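Local structure of glycosyl hyrolase, family 3 (Deinococcus radiodurans, 3TEV) at residues Asp14-Pro18 with Gly19-Met23; Gln107-Thr110 with Glu111-Ala115; Arg119-Ser123 with Val124-Trp128; Ala304-Ala307 with Glu308-Glu312. The protein probably hydrolyses O-glycosidic bonds, as a TIM-barrel member of glycosyl hydrolase family 3. All blocks are in the same frame, centred on the assembly; numbering follows the deposited sequence.

Interaction 1 of 4, residues Asp14-Pro18 with Gly19-Met23; sequences DPVRP and GQLLM
Gln20 and Arg17 are tied to each other by two hydrogen bonds. Gln20 OE1 accepts the backbone N of Arg17 at 2.8 Å, with a nearly straight N-H...O angle of 173°. The donor sits above the plane of the amide carbonyl. In return, Gln20 N bonds back to Arg17 O at 3.0 Å. The side chain reaches this place because CG stands anti to the carbonyl carbon (chi1 -65°) and the chain then runs extended. The amide therefore folds back past the turn. Arg321 of helix 314-330 also bonds OE1, so this oxygen has two partners.

The other end of the amide meets a water. Gln20 NE2 donates to it at 3.3 Å. The water donates in turn to Asp14 OD1 at 2.6 Å and to Pro15 O. This bridge links the start of the loop to the turn. Asp14 OD2 forms a salt bridge with Arg325, on the same helix as Arg321. The guanidinium of Arg17 points elsewhere, to Glu41 O.

One residue further on, Leu21 N bonds to Pro18 O at 3.1 Å and carries the turn forward. Leu22 CG lies 3.8 Å from the same oxygen, Pro18 O. Between the two segments the apolar packing is light, with Val16 CG1 4.3 Å from Leu21 CD1. Both residues also touch Val317 of helix 314-330.

The Gln20 side chain folds back over the start of the 3-10 turn that leads the chain into strand 22-24, the first strand of the TIM barrel.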
loop_
_atom_site.group_PDB
_atom_site.type_symbol
_atom_site.label_atom_id
_atom_site.label_comp_id
_atom_site.label_asym_id
_atom_site.label_seq_id
_atom_site.Cartn_x
_atom_site.Cartn_y
_atom_site.Cartn_z
ATOM N N ASP A 14 10.939 -23.213 7.007
ATOM C CA ASP A 14 10.592 -22.124 6.113
ATOM C C ASP A 14 10.829 -20.783 6.823
ATOM O O ASP A 14 9.901 -19.990 6.984
ATOM C CB ASP A 14 9.131 -22.299 5.669
ATOM C CG ASP A 14 8.766 -21.450 4.471
ATOM O OD1 ASP A 14 9.679 -20.954 3.762
ATOM O OD2 ASP A 14 7.546 -21.285 4.230
ATOM N N PRO A 15 12.077 -20.543 7.284
ATOM C CA PRO A 15 12.326 -19.289 8.003
ATOM C C PRO A 15 12.064 -18.071 7.120
ATOM O O PRO A 15 12.160 -18.156 5.898
ATOM C CB PRO A 15 13.801 -19.379 8.422
ATOM C CG PRO A 15 14.369 -20.545 7.687
ATOM C CD PRO A 15 13.268 -21.413 7.200
ATOM N N VAL A 16 11.675 -16.961 7.737
ATOM C CA VAL A 16 11.351 -15.752 6.990
ATOM C C VAL A 16 12.620 -15.183 6.375
ATOM O O VAL A 16 13.635 -15.079 7.042
ATOM C CB VAL A 16 10.695 -14.696 7.884
ATOM C CG1 VAL A 16 10.395 -13.415 7.084
ATOM C CG2 VAL A 16 9.412 -15.253 8.507
ATOM N N ARG A 17 12.568 -14.830 5.103
ATOM C CA ARG A 17 13.694 -14.166 4.469
ATOM C C ARG A 17 13.418 -12.676 4.329
ATOM O O ARG A 17 12.272 -12.272 4.197
ATOM C CB ARG A 17 13.953 -14.778 3.112
ATOM C CG ARG A 17 14.220 -16.271 3.196
ATOM C CD ARG A 17 14.377 -16.839 1.820
ATOM N NE ARG A 17 15.610 -16.338 1.225
ATOM C CZ ARG A 17 15.952 -16.509 -0.048
ATOM N NH1 ARG A 17 15.125 -17.177 -0.873
ATOM N NH2 ARG A 17 17.120 -16.008 -0.478
ATOM N N PRO A 18 14.481 -11.852 4.342
ATOM C CA PRO A 18 14.268 -10.401 4.240
ATOM C C PRO A 18 13.502 -10.017 2.981
ATOM O O PRO A 18 12.687 -9.130 3.039
ATOM C CB PRO A 18 15.690 -9.814 4.209
ATOM C CG PRO A 18 16.626 -10.988 4.067
ATOM C CD PRO A 18 15.901 -12.214 4.523
ATOM N N GLY A 19 13.744 -10.695 1.860
ATOM C CA GLY A 19 13.026 -10.364 0.617
ATOM C C GLY A 19 11.523 -10.592 0.671
ATOM O O GLY A 19 10.780 -10.025 -0.125
ATOM N N GLN A 20 11.064 -11.425 1.601
ATOM C CA GLN A 20 9.638 -11.724 1.732
ATOM C C GLN A 20 8.856 -10.584 2.398
ATOM O O GLN A 20 7.619 -10.624 2.484
ATOM C CB GLN A 20 9.464 -13.037 2.487
ATOM C CG GLN A 20 10.041 -14.240 1.698
ATOM C CD GLN A 20 10.099 -15.543 2.484
ATOM O OE1 GLN A 20 10.219 -15.550 3.729
ATOM N NE2 GLN A 20 10.050 -16.674 1.746
ATOM N N LEU A 21 9.579 -9.551 2.842
ATOM C CA LEU A 21 8.949 -8.393 3.495
ATOM C C LEU A 21 9.039 -7.131 2.637
ATOM O O LEU A 21 8.711 -6.044 3.097
ATOM C CB LEU A 21 9.575 -8.154 4.880
ATOM C CG LEU A 21 9.587 -9.364 5.831
ATOM C CD1 LEU A 21 10.492 -9.100 7.067
ATOM C CD2 LEU A 21 8.166 -9.781 6.237
ATOM N N LEU A 22 9.494 -7.279 1.391
ATOM C CA LEU A 22 9.647 -6.126 0.504
ATOM C C LEU A 22 8.776 -6.214 -0.733
ATOM O O LEU A 22 8.524 -7.306 -1.263
ATOM C CB LEU A 22 11.096 -5.953 0.045
ATOM C CG LEU A 22 12.263 -5.898 1.021
ATOM C CD1 LEU A 22 13.538 -5.539 0.222
ATOM C CD2 LEU A 22 12.024 -4.876 2.134
HETATM N N MSE A 23 8.359 -5.055 -1.214
HETATM C CA MSE A 23 7.676 -4.937 -2.485
HETATM C C MSE A 23 8.572 -4.029 -3.324
HETATM O O MSE A 23 8.879 -2.884 -2.930
HETATM C CB MSE A 23 6.286 -4.311 -2.311
HETATM C CG MSE A 23 5.536 -4.063 -3.626
HETATM SE SE MSE A 23 3.699 -3.435 -3.335
HETATM C CE MSE A 23 2.714 -5.095 -3.515
HETATM O O HOH W 1 11.514 -19.225 3.146
#

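Interaction 2 of 4, residues Gln107-Thr110 with Glu111-Ala115; sequences QQLT and EDVNA
Asp112 turns back one helical turn onto Gln108. Its CB lies 3.5 Å from Gln108 O, and its CG comes to 3.2 Å from the same oxygen. OD2 passes near Gln108 CG at 3.9 Å. OD1 accepts a hydrogen bond from Gln108 NE2 at 2.9 Å, with a bent N-H...O angle of 138°. The donor comes from above the carboxylate plane, and the two flat groups are 46° apart. Gln108 makes the reach by bending at chi2 (69°). OD1 also forms a salt bridge with Arg170, which pairs with Glu111 OE2 as well. With an alanine at Asp112 the Gln108 amide would lose this acceptor and is likely to turn more freely, and Arg170 would keep Glu111 but lose this carboxylate.

Thr110 O is gripped twice by Asn114. Its ND2 bonds at 3.0 Å and its backbone N at 3.2 Å, from opposite faces of the carbonyl plane. Leu109 CD1 and Val113 CG2 lie side by side at 3.7 Å.

All this is i to i+4 contact near the start of helix 107-124. Thr110, Glu111 and Asn114 face helix 154-169, where Thr110 OG1 bonds His160. Leu109 and Thr110 also touch Leu101 of helix 98-104.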
loop_
_atom_site.group_PDB
_atom_site.type_symbol
_atom_site.label_atom_id
_atom_site.label_comp_id
_atom_site.label_asym_id
_atom_site.label_seq_id
_atom_site.Cartn_x
_atom_site.Cartn_y
_atom_site.Cartn_z
ATOM N N GLN A 107 -23.638 4.924 -5.630
ATOM C CA GLN A 107 -22.798 3.936 -4.965
ATOM C C GLN A 107 -22.640 2.697 -5.835
ATOM O O GLN A 107 -21.528 2.211 -6.029
ATOM C CB GLN A 107 -23.384 3.594 -3.584
ATOM C CG GLN A 107 -22.910 2.295 -2.965
ATOM C CD GLN A 107 -23.034 2.292 -1.435
ATOM O OE1 GLN A 107 -24.140 2.466 -0.896
ATOM N NE2 GLN A 107 -21.896 2.091 -0.728
ATOM N N GLN A 108 -23.754 2.220 -6.388
ATOM C CA GLN A 108 -23.734 1.036 -7.250
ATOM C C GLN A 108 -22.898 1.241 -8.528
ATOM O O GLN A 108 -22.219 0.324 -8.959
ATOM C CB GLN A 108 -25.163 0.576 -7.575
ATOM C CG GLN A 108 -25.258 -0.720 -8.381
ATOM C CD GLN A 108 -24.822 -1.953 -7.593
ATOM O OE1 GLN A 108 -25.376 -2.245 -6.528
ATOM N NE2 GLN A 108 -23.838 -2.691 -8.123
ATOM N N LEU A 109 -22.942 2.430 -9.125
ATOM C CA LEU A 109 -22.069 2.734 -10.259
ATOM C C LEU A 109 -20.579 2.621 -9.873
ATOM O O LEU A 109 -19.770 1.995 -10.582
ATOM C CB LEU A 109 -22.364 4.130 -10.809
ATOM C CG LEU A 109 -21.403 4.701 -11.865
ATOM C CD1 LEU A 109 -21.346 3.840 -13.127
ATOM C CD2 LEU A 109 -21.804 6.141 -12.212
ATOM N N THR A 110 -20.226 3.219 -8.742
ATOM C CA THR A 110 -18.859 3.202 -8.269
ATOM C C THR A 110 -18.391 1.771 -8.110
ATOM O O THR A 110 -17.312 1.421 -8.574
ATOM C CB THR A 110 -18.729 3.972 -6.950
ATOM O OG1 THR A 110 -19.148 5.321 -7.166
ATOM C CG2 THR A 110 -17.268 3.947 -6.400
ATOM N N GLU A 111 -19.208 0.942 -7.470
ATOM C CA GLU A 111 -18.862 -0.470 -7.309
ATOM C C GLU A 111 -18.631 -1.144 -8.666
ATOM O O GLU A 111 -17.622 -1.808 -8.861
ATOM C CB GLU A 111 -19.932 -1.215 -6.512
ATOM C CG GLU A 111 -19.583 -2.675 -6.303
ATOM C CD GLU A 111 -20.558 -3.438 -5.406
ATOM O OE1 GLU A 111 -21.274 -2.851 -4.561
ATOM O OE2 GLU A 111 -20.587 -4.672 -5.538
ATOM N N ASP A 112 -19.559 -0.936 -9.605
ATOM C CA ASP A 112 -19.495 -1.600 -10.898
ATOM C C ASP A 112 -18.311 -1.160 -11.748
ATOM O O ASP A 112 -17.778 -1.956 -12.501
ATOM C CB ASP A 112 -20.793 -1.404 -11.688
ATOM C CG ASP A 112 -21.997 -2.107 -11.052
ATOM O OD1 ASP A 112 -21.830 -2.948 -10.147
ATOM O OD2 ASP A 112 -23.125 -1.799 -11.461
ATOM N N VAL A 113 -17.914 0.103 -11.651
ATOM C CA VAL A 113 -16.736 0.585 -12.393
ATOM C C VAL A 113 -15.447 -0.045 -11.829
ATOM O O VAL A 113 -14.535 -0.433 -12.567
ATOM C CB VAL A 113 -16.644 2.137 -12.375
ATOM C CG1 VAL A 113 -15.272 2.617 -12.857
ATOM C CG2 VAL A 113 -17.771 2.751 -13.220
ATOM N N ASN A 114 -15.390 -0.160 -10.514
ATOM C CA ASN A 114 -14.276 -0.842 -9.871
ATOM C C ASN A 114 -14.287 -2.354 -10.141
ATOM O O ASN A 114 -13.225 -2.982 -10.297
ATOM C CB ASN A 114 -14.231 -0.487 -8.380
ATOM C CG ASN A 114 -13.612 0.892 -8.140
ATOM O OD1 ASN A 114 -12.392 1.016 -8.019
ATOM N ND2 ASN A 114 -14.446 1.934 -8.099
ATOM N N ALA A 115 -15.486 -2.927 -10.232
ATOM C CA ALA A 115 -15.609 -4.336 -10.560
ATOM C C ALA A 115 -15.056 -4.596 -11.947
ATOM O O ALA A 115 -14.329 -5.573 -12.134
ATOM C CB ALA A 115 -17.038 -4.805 -10.455
#

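Interaction 3 of 4, residues Arg119-Ser123 with Val124-Trp128; sequences RQLRS and VGINW
Leu121 O receives the backbone N of Gly125 at 3.1 Å and that of Ile126 at 3.0 Å. The first arrives nearly head-on to the carbonyl, the second from above its plane. Val124 N adds a weak bond to the same oxygen.

Arg122 makes the polar side-chain contact. NH1 donates to Ile126 O at 2.9 Å with an N-H...O angle of 160°. The oxygen lies near the guanidinium plane, at its edge. The donor stands almost squarely over the carbonyl, 80° out of its plane. Bends at chi2 and chi3 curl the chain round to this point. NH1 also bonds Ala333 O, and NH2 bonds Gln334 O. A leucine here would probably leave Ile126 O without this donor and weaken the hold on the last modelled residues, since the bonds to Ala333 O and Gln334 O would go.

Leu121 CB packs on Ile126 CB at 4.0 Å, and both side chains touch Ile79 of strand 76-79.

Gly125 has a positive phi of 103°, where a side chain would jam against Val124 O. It is the C-prime residue of a Schellman motif, with Ile126 N on Leu121 O and a weak bond from Gly125 N to Arg122 O. The motif ends helix 107-124 and turns the chain into barrel strand 128-129.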
loop_
_atom_site.group_PDB
_atom_site.type_symbol
_atom_site.label_atom_id
_atom_site.label_comp_id
_atom_site.label_asym_id
_atom_site.label_seq_id
_atom_site.Cartn_x
_atom_site.Cartn_y
_atom_site.Cartn_z
ATOM N N ARG A 119 -11.783 -6.893 -12.954
ATOM C CA ARG A 119 -11.881 -7.988 -13.929
ATOM C C ARG A 119 -10.786 -7.898 -14.979
ATOM O O ARG A 119 -10.246 -8.925 -15.399
ATOM C CB ARG A 119 -13.244 -8.016 -14.653
ATOM C CG ARG A 119 -14.396 -8.550 -13.825
ATOM C CD ARG A 119 -15.652 -8.811 -14.663
ATOM N NE ARG A 119 -16.199 -7.590 -15.262
ATOM C CZ ARG A 119 -17.053 -6.757 -14.660
ATOM N NH1 ARG A 119 -17.479 -6.991 -13.425
ATOM N NH2 ARG A 119 -17.498 -5.690 -15.310
ATOM N N GLN A 120 -10.489 -6.681 -15.431
ATOM C CA GLN A 120 -9.389 -6.496 -16.359
ATOM C C GLN A 120 -8.046 -6.868 -15.677
ATOM O O GLN A 120 -7.210 -7.545 -16.276
ATOM C CB GLN A 120 -9.381 -5.075 -16.943
ATOM C CG GLN A 120 -8.485 -4.923 -18.197
ATOM C CD GLN A 120 -9.129 -5.459 -19.514
ATOM O OE1 GLN A 120 -10.368 -5.429 -19.702
ATOM N NE2 GLN A 120 -8.277 -5.934 -20.433
ATOM N N LEU A 121 -7.860 -6.457 -14.423
ATOM C CA LEU A 121 -6.631 -6.773 -13.700
ATOM C C LEU A 121 -6.489 -8.283 -13.501
ATOM O O LEU A 121 -5.441 -8.859 -13.758
ATOM C CB LEU A 121 -6.580 -6.047 -12.354
ATOM C CG LEU A 121 -6.516 -4.517 -12.368
ATOM C CD1 LEU A 121 -6.336 -3.965 -10.950
ATOM C CD2 LEU A 121 -5.412 -3.996 -13.280
ATOM N N ARG A 122 -7.567 -8.909 -13.047
ATOM C CA ARG A 122 -7.632 -10.345 -12.868
ATOM C C ARG A 122 -7.299 -11.103 -14.171
ATOM O O ARG A 122 -6.557 -12.095 -14.142
ATOM C CB ARG A 122 -9.002 -10.743 -12.295
ATOM C CG ARG A 122 -9.160 -12.213 -11.881
ATOM C CD ARG A 122 -8.566 -12.499 -10.491
ATOM N NE ARG A 122 -7.171 -12.043 -10.380
ATOM C CZ ARG A 122 -6.099 -12.764 -10.712
ATOM N NH1 ARG A 122 -4.898 -12.230 -10.604
ATOM N NH2 ARG A 122 -6.227 -14.011 -11.153
ATOM N N SER A 123 -7.795 -10.635 -15.313
ATOM C CA SER A 123 -7.481 -11.330 -16.566
ATOM C C SER A 123 -6.010 -11.236 -17.003
ATOM O O SER A 123 -5.541 -12.103 -17.736
ATOM C CB SER A 123 -8.442 -10.971 -17.713
ATOM O OG SER A 123 -8.019 -9.800 -18.392
ATOM N N VAL A 124 -5.270 -10.232 -16.527
ATOM C CA VAL A 124 -3.836 -10.165 -16.853
ATOM C C VAL A 124 -2.927 -10.757 -15.777
ATOM O O VAL A 124 -1.745 -10.940 -16.011
ATOM C CB VAL A 124 -3.361 -8.742 -17.297
ATOM C CG1 VAL A 124 -4.143 -8.280 -18.540
ATOM C CG2 VAL A 124 -3.479 -7.730 -16.167
ATOM N N GLY A 125 -3.487 -11.051 -14.608
ATOM C CA GLY A 125 -2.789 -11.775 -13.550
ATOM C C GLY A 125 -2.307 -10.895 -12.417
ATOM O O GLY A 125 -1.296 -11.207 -11.754
ATOM N N ILE A 126 -3.011 -9.783 -12.211
ATOM C CA ILE A 126 -2.727 -8.862 -11.117
ATOM C C ILE A 126 -3.705 -9.145 -9.982
ATOM O O ILE A 126 -4.905 -9.323 -10.229
ATOM C CB ILE A 126 -2.847 -7.387 -11.591
ATOM C CG1 ILE A 126 -1.606 -7.014 -12.422
ATOM C CG2 ILE A 126 -2.969 -6.434 -10.397
ATOM C CD1 ILE A 126 -1.821 -5.855 -13.417
ATOM N N ASN A 127 -3.211 -9.189 -8.749
ATOM C CA ASN A 127 -4.076 -9.501 -7.615
ATOM C C ASN A 127 -4.140 -8.411 -6.537
ATOM O O ASN A 127 -4.688 -8.627 -5.455
ATOM C CB ASN A 127 -3.722 -10.881 -7.018
ATOM C CG ASN A 127 -2.283 -10.955 -6.467
ATOM O OD1 ASN A 127 -1.458 -10.061 -6.681
ATOM N ND2 ASN A 127 -1.994 -12.027 -5.741
ATOM N N TRP A 128 -3.599 -7.235 -6.842
ATOM C CA TRP A 128 -3.569 -6.136 -5.893
ATOM C C TRP A 128 -3.615 -4.801 -6.639
ATOM O O TRP A 128 -2.811 -4.558 -7.529
ATOM C CB TRP A 128 -2.328 -6.266 -5.012
ATOM C CG TRP A 128 -2.009 -5.140 -4.060
ATOM C CD1 TRP A 128 -2.117 -3.783 -4.300
ATOM C CD2 TRP A 128 -1.417 -5.261 -2.753
ATOM N NE1 TRP A 128 -1.652 -3.064 -3.202
ATOM C CE2 TRP A 128 -1.227 -3.953 -2.244
ATOM C CE3 TRP A 128 -1.028 -6.341 -1.968
ATOM C CZ2 TRP A 128 -0.690 -3.709 -0.967
ATOM C CZ3 TRP A 128 -0.486 -6.089 -0.703
ATOM C CH2 TRP A 128 -0.337 -4.791 -0.218
#

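Interaction 4 of 4, residues Ala304-Ala307 with Glu308-Glu312; sequences AAVA and EYVPE
Val306 and Val310 meet through their methyl groups, one turn apart. Val306 CG1, anti to its own nitrogen, comes to 3.9 Å from Val310 CG2. Val310 sits off the staggered positions, at chi1 149°. Its CG2 also lies 3.5 Å from Val306 O. That oxygen accepts Val310 N at 3.0 Å, and a weaker bond comes from Tyr309 N.

Glu308 curls back along the helix. With CG anti to the carbonyl carbon (chi1 -56°), CG lies 3.5 Å from Ala304 O. The bend at chi2 (-61°) then turns the carboxylate to a water, which donates to Glu308 OE2 at 2.6 Å and to Ala304 O at 2.8 Å. The backbone N of Glu308 bonds Ala305 O.

Tyr309 has CG anti to its backbone N, which leads the ring off toward helices 275-285 and 314-330. Its CD2 is still 4.4 Å from Val306 CG1, and Val306 O lies near the ring plane at its edge. Pro311 has no N-H to offer. Its CD instead rests 3.0 Å from Ala307 O.

These residues belong to the last part of helix 296-309 and what follows it. Val306 and Tyr309 pack on Leu283 of helix 275-285, and Tyr309 also reaches Val317 and Lys320 of helix 314-330. Val306 and Ala307 also lie against Pro18, and Val306 and Val310 against Leu21, in the turn that leads into strand 22-24.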
loop_
_atom_site.group_PDB
_atom_site.type_symbol
_atom_site.label_atom_id
_atom_site.label_comp_id
_atom_site.label_asym_id
_atom_site.label_seq_id
_atom_site.Cartn_x
_atom_site.Cartn_y
_atom_site.Cartn_z
ATOM N N ALA A 304 19.749 -5.646 2.686
ATOM C CA ALA A 304 20.860 -5.822 3.608
ATOM C C ALA A 304 20.484 -5.386 5.027
ATOM O O ALA A 304 20.813 -6.083 5.994
ATOM C CB ALA A 304 22.156 -5.082 3.106
ATOM N N ALA A 305 19.777 -4.263 5.154
ATOM C CA ALA A 305 19.357 -3.804 6.473
ATOM C C ALA A 305 18.302 -4.745 7.059
ATOM O O ALA A 305 18.358 -5.098 8.235
ATOM C CB ALA A 305 18.820 -2.378 6.408
ATOM N N VAL A 306 17.342 -5.169 6.245
ATOM C CA VAL A 306 16.307 -6.037 6.760
ATOM C C VAL A 306 16.905 -7.407 7.108
ATOM O O VAL A 306 16.428 -8.074 8.043
ATOM C CB VAL A 306 15.113 -6.127 5.776
ATOM C CG1 VAL A 306 14.048 -7.120 6.260
ATOM C CG2 VAL A 306 14.493 -4.728 5.582
ATOM N N ALA A 307 17.964 -7.810 6.392
ATOM C CA ALA A 307 18.649 -9.083 6.692
ATOM C C ALA A 307 19.241 -9.131 8.109
ATOM O O ALA A 307 19.357 -10.200 8.688
ATOM C CB ALA A 307 19.740 -9.400 5.643
ATOM N N GLU A 308 19.593 -7.972 8.666
ATOM C CA GLU A 308 20.131 -7.894 10.037
ATOM C C GLU A 308 19.026 -7.880 11.094
ATOM O O GLU A 308 19.228 -8.337 12.218
ATOM C CB GLU A 308 20.997 -6.646 10.204
ATOM C CG GLU A 308 22.128 -6.560 9.206
ATOM C CD GLU A 308 23.095 -7.733 9.335
ATOM O OE1 GLU A 308 23.348 -8.199 10.481
ATOM O OE2 GLU A 308 23.599 -8.202 8.285
ATOM N N TYR A 309 17.862 -7.361 10.719
ATOM C CA TYR A 309 16.704 -7.269 11.605
ATOM C C TYR A 309 15.994 -8.619 11.779
ATOM O O TYR A 309 15.669 -9.035 12.879
ATOM C CB TYR A 309 15.757 -6.194 11.049
ATOM C CG TYR A 309 14.304 -6.297 11.462
ATOM C CD1 TYR A 309 13.888 -5.989 12.764
ATOM C CD2 TYR A 309 13.328 -6.661 10.537
ATOM C CE1 TYR A 309 12.540 -6.080 13.127
ATOM C CE2 TYR A 309 12.010 -6.726 10.886
ATOM C CZ TYR A 309 11.618 -6.446 12.177
ATOM O OH TYR A 309 10.280 -6.545 12.498
ATOM N N VAL A 310 15.777 -9.297 10.673
ATOM C CA VAL A 310 15.002 -10.528 10.610
ATOM C C VAL A 310 15.419 -11.663 11.586
ATOM O O VAL A 310 14.537 -12.223 12.255
ATOM C CB VAL A 310 14.931 -10.995 9.129
ATOM C CG1 VAL A 310 14.865 -12.474 9.012
ATOM C CG2 VAL A 310 13.755 -10.321 8.430
ATOM N N PRO A 311 16.737 -11.990 11.690
ATOM C CA PRO A 311 17.161 -13.112 12.574
ATOM C C PRO A 311 16.855 -12.917 14.058
ATOM O O PRO A 311 16.669 -13.891 14.777
ATOM C CB PRO A 311 18.696 -13.178 12.392
ATOM C CG PRO A 311 18.978 -12.449 11.114
ATOM C CD PRO A 311 17.890 -11.379 11.003
ATOM N N GLU A 312 16.800 -11.679 14.524
ATOM C CA GLU A 312 16.488 -11.460 15.925
ATOM C C GLU A 312 14.991 -11.188 16.168
ATOM O O GLU A 312 14.577 -10.920 17.296
ATOM C CB GLU A 312 17.391 -10.367 16.512
ATOM C CG GLU A 312 18.896 -10.736 16.521
ATOM C CD GLU A 312 19.233 -11.917 17.470
ATOM O OE1 GLU A 312 18.639 -12.018 18.575
ATOM O OE2 GLU A 312 20.105 -12.746 17.133
HETATM O O HOH W 2 23.156 -7.649 5.764
#

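In the fold
Interactions 1 and 4 are partners in space, with centres 10 Å apart. Pro18 CB packs 3.7 Å from Ala307 N, and Leu21 CD1 lies 3.7 Å from Val310 CG2. The first strand's entry turn thus rests on the helix after strand 290-291, which lies beside strand 22-24. Interactions 2 and 3 share helix 107-124, with centres 17 Å apart. Interaction 3 touches interaction 1 through Met23 CE and Trp128 CD2, at 4.2 Å. Interaction 2 is far from the other pair, its centre 35 Å from interaction 1 and 42 Å from interaction 4. Interactions 1 and 3 lie at strand entrances, probably away from the catalytic end, since TIM-barrel active sites lie at the strands' C-terminal ends.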